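Local coordinates for protein 28 kDa product (Pseudomonas syringae pv. phaseolicola, PDB 1UKF) that acts inside infected plant cells as a papain-like cysteine protease that cleaves itself, interacts with the host protein PBS1 and probably impairs plant defence, at residues S52-A64 / F74-G86. Residues are numbered along the deposited sequence; the frame is centred on the assembly and turned at random.
Sequences SERHQVYNDALRA and FFTASTAVIEDAG
Tyr58 reaches from helix 46-67 into a hole formed by Phe74, Ala77, Ser78 and Val81 of helix 73-84, a knob-into-hole fit. Its CB lies 4.1 Å from Val81 CB. With CG anti to the backbone N (chi1 173°), the ring runs along the neighbouring helix toward that helix's N-terminal end. CD1 passes the carbonyl of Ala77; CE1 comes 3.5 Å from Ala77 CB, whose methyl sits over one ring face, 29° off the normal, a CH-pi contact. Ser78 OG approaches the ring edge in plane, and Tyr58 OH ends in the plane of the Phe74 ring at its edge, 3.7 Å from Phe74 CD2. A water bonded to Ser78 OG also reaches Tyr58 OH, weakly. Leu62 CD1 covers a face of Phe74, while the methyls of Ala61 and Ala80 meet tightly, CB to CB 3.3 Å. At the far end no direct salt bridge forms: Arg54 NH1 stands 4.0 Å from Asp84 OD2, and a water joins both atoms and Val81 O.

The segments run roughly antiparallel (145° between directions, axes 7.9 Å apart at closest) as arms of a helical hairpin in this papain-like fold. Helix 18-27 touches both: Glu24 salt-bridges Arg54, and Thr23 meets Val81. It begins with catalytic Cys18, whose side chain lies about 7 Å from that of Tyr58, without touching. Phe75, Ser78 and Ile82 pack helix 73-84 against strand 178-187 of the antiparallel sheet.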
loop_
_atom_site.group_PDB
_atom_site.type_symbol
_atom_site.label_atom_id
_atom_site.label_comp_id
_atom_site.label_asym_id
_atom_site.label_seq_id
_atom_site.Cartn_x
_atom_site.Cartn_y
_atom_site.Cartn_z
ATOM N N SER A 52 -11.283 -6.778 -6.212
ATOM C CA SER A 52 -10.924 -7.692 -7.287
ATOM C C SER A 52 -11.097 -6.998 -8.635
ATOM O O SER A 52 -10.257 -7.135 -9.527
ATOM C CB SER A 52 -11.795 -8.951 -7.226
ATOM O OG SER A 52 -11.453 -9.853 -8.263
ATOM N N GLU A 53 -12.183 -6.243 -8.777
ATOM C CA GLU A 53 -12.453 -5.511 -10.011
ATOM C C GLU A 53 -11.351 -4.483 -10.251
ATOM O O GLU A 53 -10.879 -4.317 -11.376
ATOM C CB GLU A 53 -13.802 -4.798 -9.932
ATOM C CG GLU A 53 -15.008 -5.713 -9.850
ATOM C CD GLU A 53 -16.308 -4.936 -9.847
ATOM O OE1 GLU A 53 -16.541 -4.169 -10.806
ATOM O OE2 GLU A 53 -17.095 -5.086 -8.887
ATOM N N ARG A 54 -10.948 -3.780 -9.197
ATOM C CA ARG A 54 -9.885 -2.796 -9.338
ATOM C C ARG A 54 -8.582 -3.499 -9.689
ATOM O O ARG A 54 -7.785 -2.981 -10.473
ATOM C CB ARG A 54 -9.702 -1.994 -8.048
ATOM C CG ARG A 54 -10.894 -1.128 -7.670
ATOM C CD ARG A 54 -10.551 -0.210 -6.501
ATOM N NE ARG A 54 -11.729 0.450 -5.939
ATOM C CZ ARG A 54 -12.387 1.451 -6.516
ATOM N NH1 ARG A 54 -11.989 1.934 -7.685
ATOM N NH2 ARG A 54 -13.457 1.966 -5.920
ATOM N N HIS A 55 -8.356 -4.680 -9.122
ATOM C CA HIS A 55 -7.129 -5.392 -9.426
ATOM C C HIS A 55 -7.112 -5.800 -10.898
ATOM O O HIS A 55 -6.046 -5.926 -11.504
ATOM C CB HIS A 55 -6.965 -6.623 -8.537
ATOM C CG HIS A 55 -5.546 -7.077 -8.426
ATOM N ND1 HIS A 55 -4.596 -6.360 -7.732
ATOM C CD2 HIS A 55 -4.896 -8.117 -8.997
ATOM C CE1 HIS A 55 -3.418 -6.939 -7.884
ATOM N NE2 HIS A 55 -3.571 -8.006 -8.647
ATOM N N GLN A 56 -8.293 -6.016 -11.473
ATOM C CA GLN A 56 -8.375 -6.371 -12.882
ATOM C C GLN A 56 -7.969 -5.161 -13.723
ATOM O O GLN A 56 -7.385 -5.316 -14.795
ATOM C CB GLN A 56 -9.788 -6.827 -13.248
ATOM C CG GLN A 56 -10.204 -8.130 -12.583
ATOM C CD GLN A 56 -11.375 -8.784 -13.288
ATOM O OE1 GLN A 56 -12.314 -8.113 -13.709
ATOM N NE2 GLN A 56 -11.325 -10.105 -13.416
ATOM N N VAL A 57 -8.280 -3.960 -13.241
ATOM C CA VAL A 57 -7.883 -2.744 -13.949
ATOM C C VAL A 57 -6.352 -2.711 -13.926
ATOM O O VAL A 57 -5.712 -2.403 -14.928
ATOM C CB VAL A 57 -8.445 -1.477 -13.261
ATOM C CG1 VAL A 57 -7.853 -0.232 -13.902
ATOM C CG2 VAL A 57 -9.961 -1.450 -13.377
ATOM N N TYR A 58 -5.773 -3.030 -12.771
ATOM C CA TYR A 58 -4.322 -3.074 -12.617
ATOM C C TYR A 58 -3.725 -4.098 -13.591
ATOM O O TYR A 58 -2.776 -3.794 -14.317
ATOM C CB TYR A 58 -3.962 -3.462 -11.179
ATOM C CG TYR A 58 -2.490 -3.711 -10.946
ATOM C CD1 TYR A 58 -1.615 -2.660 -10.676
ATOM C CD2 TYR A 58 -1.970 -5.002 -11.009
ATOM C CE1 TYR A 58 -0.256 -2.889 -10.474
ATOM C CE2 TYR A 58 -0.614 -5.242 -10.811
ATOM C CZ TYR A 58 0.236 -4.183 -10.544
ATOM O OH TYR A 58 1.581 -4.421 -10.352
ATOM N N ASN A 59 -4.286 -5.307 -13.600
ATOM C CA ASN A 59 -3.803 -6.370 -14.481
ATOM C C ASN A 59 -3.935 -6.012 -15.954
ATOM O O ASN A 59 -3.038 -6.306 -16.746
ATOM C CB ASN A 59 -4.552 -7.683 -14.232
ATOM C CG ASN A 59 -4.167 -8.342 -12.928
ATOM O OD1 ASN A 59 -3.069 -8.133 -12.414
ATOM N ND2 ASN A 59 -5.063 -9.166 -12.398
ATOM N N ASP A 60 -5.057 -5.399 -16.325
ATOM C CA ASP A 60 -5.278 -5.005 -17.716
ATOM C C ASP A 60 -4.204 -4.016 -18.146
ATOM O O ASP A 60 -3.639 -4.132 -19.234
ATOM C CB ASP A 60 -6.654 -4.352 -17.891
ATOM C CG ASP A 60 -7.800 -5.334 -17.739
ATOM O OD1 ASP A 60 -7.549 -6.557 -17.710
ATOM O OD2 ASP A 60 -8.959 -4.874 -17.660
ATOM N N ALA A 61 -3.926 -3.040 -17.288
ATOM C CA ALA A 61 -2.915 -2.035 -17.598
ATOM C C ALA A 61 -1.520 -2.651 -17.646
ATOM O O ALA A 61 -0.696 -2.268 -18.477
ATOM C CB ALA A 61 -2.955 -0.913 -16.572
ATOM N N LEU A 62 -1.253 -3.607 -16.762
ATOM C CA LEU A 62 0.052 -4.257 -16.744
ATOM C C LEU A 62 0.249 -5.082 -18.012
ATOM O O LEU A 62 1.305 -5.012 -18.642
ATOM C CB LEU A 62 0.194 -5.159 -15.513
ATOM C CG LEU A 62 1.526 -5.912 -15.398
ATOM C CD1 LEU A 62 2.688 -4.927 -15.402
ATOM C CD2 LEU A 62 1.533 -6.739 -14.123
ATOM N N ARG A 63 -0.766 -5.855 -18.388
ATOM C CA ARG A 63 -0.676 -6.686 -19.586
ATOM C C ARG A 63 -0.412 -5.824 -20.818
ATOM O O ARG A 63 0.409 -6.176 -21.663
ATOM C CB ARG A 63 -1.959 -7.489 -19.768
ATOM N N ALA A 64 -1.106 -4.694 -20.921
ATOM C CA ALA A 64 -0.913 -3.796 -22.057
ATOM C C ALA A 64 0.496 -3.198 -22.040
ATOM O O ALA A 64 1.160 -3.118 -23.074
ATOM C CB ALA A 64 -1.958 -2.681 -22.029
ATOM N N PHE A 74 5.179 -1.611 -14.337
ATOM C CA PHE A 74 4.538 -1.646 -13.031
ATOM C C PHE A 74 4.125 -0.253 -12.571
ATOM O O PHE A 74 3.092 -0.096 -11.925
ATOM C CB PHE A 74 5.445 -2.334 -12.008
ATOM C CG PHE A 74 5.746 -3.767 -12.352
ATOM C CD1 PHE A 74 6.930 -4.113 -12.995
ATOM C CD2 PHE A 74 4.815 -4.766 -12.090
ATOM C CE1 PHE A 74 7.183 -5.427 -13.373
ATOM C CE2 PHE A 74 5.058 -6.085 -12.465
ATOM C CZ PHE A 74 6.245 -6.416 -13.108
ATOM N N PHE A 75 4.920 0.760 -12.908
ATOM C CA PHE A 75 4.562 2.128 -12.554
ATOM C C PHE A 75 3.310 2.480 -13.349
ATOM O O PHE A 75 2.409 3.143 -12.848
ATOM C CB PHE A 75 5.684 3.110 -12.919
ATOM C CG PHE A 75 6.807 3.163 -11.916
ATOM C CD1 PHE A 75 7.777 4.155 -12.007
ATOM C CD2 PHE A 75 6.902 2.225 -10.888
ATOM C CE1 PHE A 75 8.827 4.214 -11.095
ATOM C CE2 PHE A 75 7.952 2.277 -9.970
ATOM C CZ PHE A 75 8.913 3.275 -10.076
ATOM N N THR A 76 3.260 2.027 -14.597
ATOM C CA THR A 76 2.117 2.295 -15.456
ATOM C C THR A 76 0.853 1.626 -14.917
ATOM O O THR A 76 -0.211 2.244 -14.865
ATOM C CB THR A 76 2.396 1.802 -16.891
ATOM O OG1 THR A 76 3.481 2.558 -17.444
ATOM C CG2 THR A 76 1.163 1.963 -17.772
ATOM N N ALA A 77 0.974 0.368 -14.504
ATOM C CA ALA A 77 -0.162 -0.378 -13.969
ATOM C C ALA A 77 -0.678 0.229 -12.663
ATOM O O ALA A 77 -1.886 0.371 -12.473
ATOM C CB ALA A 77 0.231 -1.837 -13.756
ATOM N N SER A 78 0.236 0.581 -11.763
ATOM C CA SER A 78 -0.155 1.174 -10.491
ATOM C C SER A 78 -0.833 2.518 -10.722
ATOM O O SER A 78 -1.793 2.869 -10.031
ATOM C CB SER A 78 1.067 1.349 -9.589
ATOM O OG SER A 78 1.557 0.090 -9.170
ATOM N N THR A 79 -0.335 3.273 -11.694
ATOM C CA THR A 79 -0.928 4.567 -12.007
ATOM C C THR A 79 -2.341 4.366 -12.556
ATOM O O THR A 79 -3.254 5.116 -12.225
ATOM C CB THR A 79 -0.081 5.329 -13.050
ATOM O OG1 THR A 79 1.220 5.583 -12.510
ATOM C CG2 THR A 79 -0.735 6.657 -13.413
ATOM N N ALA A 80 -2.518 3.340 -13.380
ATOM C CA ALA A 80 -3.818 3.057 -13.975
ATOM C C ALA A 80 -4.882 2.727 -12.934
ATOM O O ALA A 80 -6.006 3.220 -13.015
ATOM C CB ALA A 80 -3.699 1.909 -14.978
ATOM N N VAL A 81 -4.537 1.908 -11.945
ATOM C CA VAL A 81 -5.526 1.550 -10.940
ATOM C C VAL A 81 -5.913 2.727 -10.049
ATOM O O VAL A 81 -7.077 2.848 -9.664
ATOM C CB VAL A 81 -5.064 0.338 -10.079
ATOM C CG1 VAL A 81 -3.909 0.722 -9.170
ATOM C CG2 VAL A 81 -6.242 -0.200 -9.275
ATOM N N ILE A 82 -4.974 3.613 -9.733
ATOM C CA ILE A 82 -5.354 4.744 -8.894
ATOM C C ILE A 82 -6.145 5.782 -9.689
ATOM O O ILE A 82 -7.036 6.432 -9.141
ATOM C CB ILE A 82 -4.125 5.396 -8.172
ATOM C CG1 ILE A 82 -3.158 6.033 -9.169
ATOM C CG2 ILE A 82 -3.424 4.347 -7.323
ATOM C CD1 ILE A 82 -3.477 7.486 -9.482
ATOM N N GLU A 83 -5.851 5.930 -10.979
ATOM C CA GLU A 83 -6.598 6.886 -11.797
ATOM C C GLU A 83 -8.025 6.383 -12.003
ATOM O O GLU A 83 -8.969 7.172 -12.047
ATOM C CB GLU A 83 -5.920 7.101 -13.149
ATOM C CG GLU A 83 -4.555 7.745 -13.037
ATOM C CD GLU A 83 -3.991 8.167 -14.377
ATOM O OE1 GLU A 83 -4.266 7.478 -15.382
ATOM O OE2 GLU A 83 -3.261 9.179 -14.419
ATOM N N ASP A 84 -8.178 5.069 -12.120
ATOM C CA ASP A 84 -9.492 4.463 -12.300
ATOM C C ASP A 84 -10.360 4.745 -11.077
ATOM O O ASP A 84 -11.587 4.817 -11.180
ATOM C CB ASP A 84 -9.355 2.950 -12.486
ATOM C CG ASP A 84 -10.697 2.240 -12.530
ATOM O OD1 ASP A 84 -11.431 2.405 -13.527
ATOM O OD2 ASP A 84 -11.019 1.518 -11.563
ATOM N N ALA A 85 -9.715 4.901 -9.924
ATOM C CA ALA A 85 -10.406 5.164 -8.667
ATOM C C ALA A 85 -10.699 6.646 -8.447
ATOM O O ALA A 85 -11.245 7.029 -7.409
ATOM C CB ALA A 85 -9.586 4.619 -7.503
ATOM N N GLY A 86 -10.332 7.479 -9.414
ATOM C CA GLY A 86 -10.591 8.904 -9.289
ATOM C C GLY A 86 -9.442 9.738 -8.757
ATOM O O GLY A 86 -9.602 10.936 -8.512
HETATM O O HOH W 1 -9.595 1.485 -9.292
HETATM O O HOH W 2 -13.741 3.749 -9.076
HETATM O O HOH W 3 3.364 -1.976 -9.005
#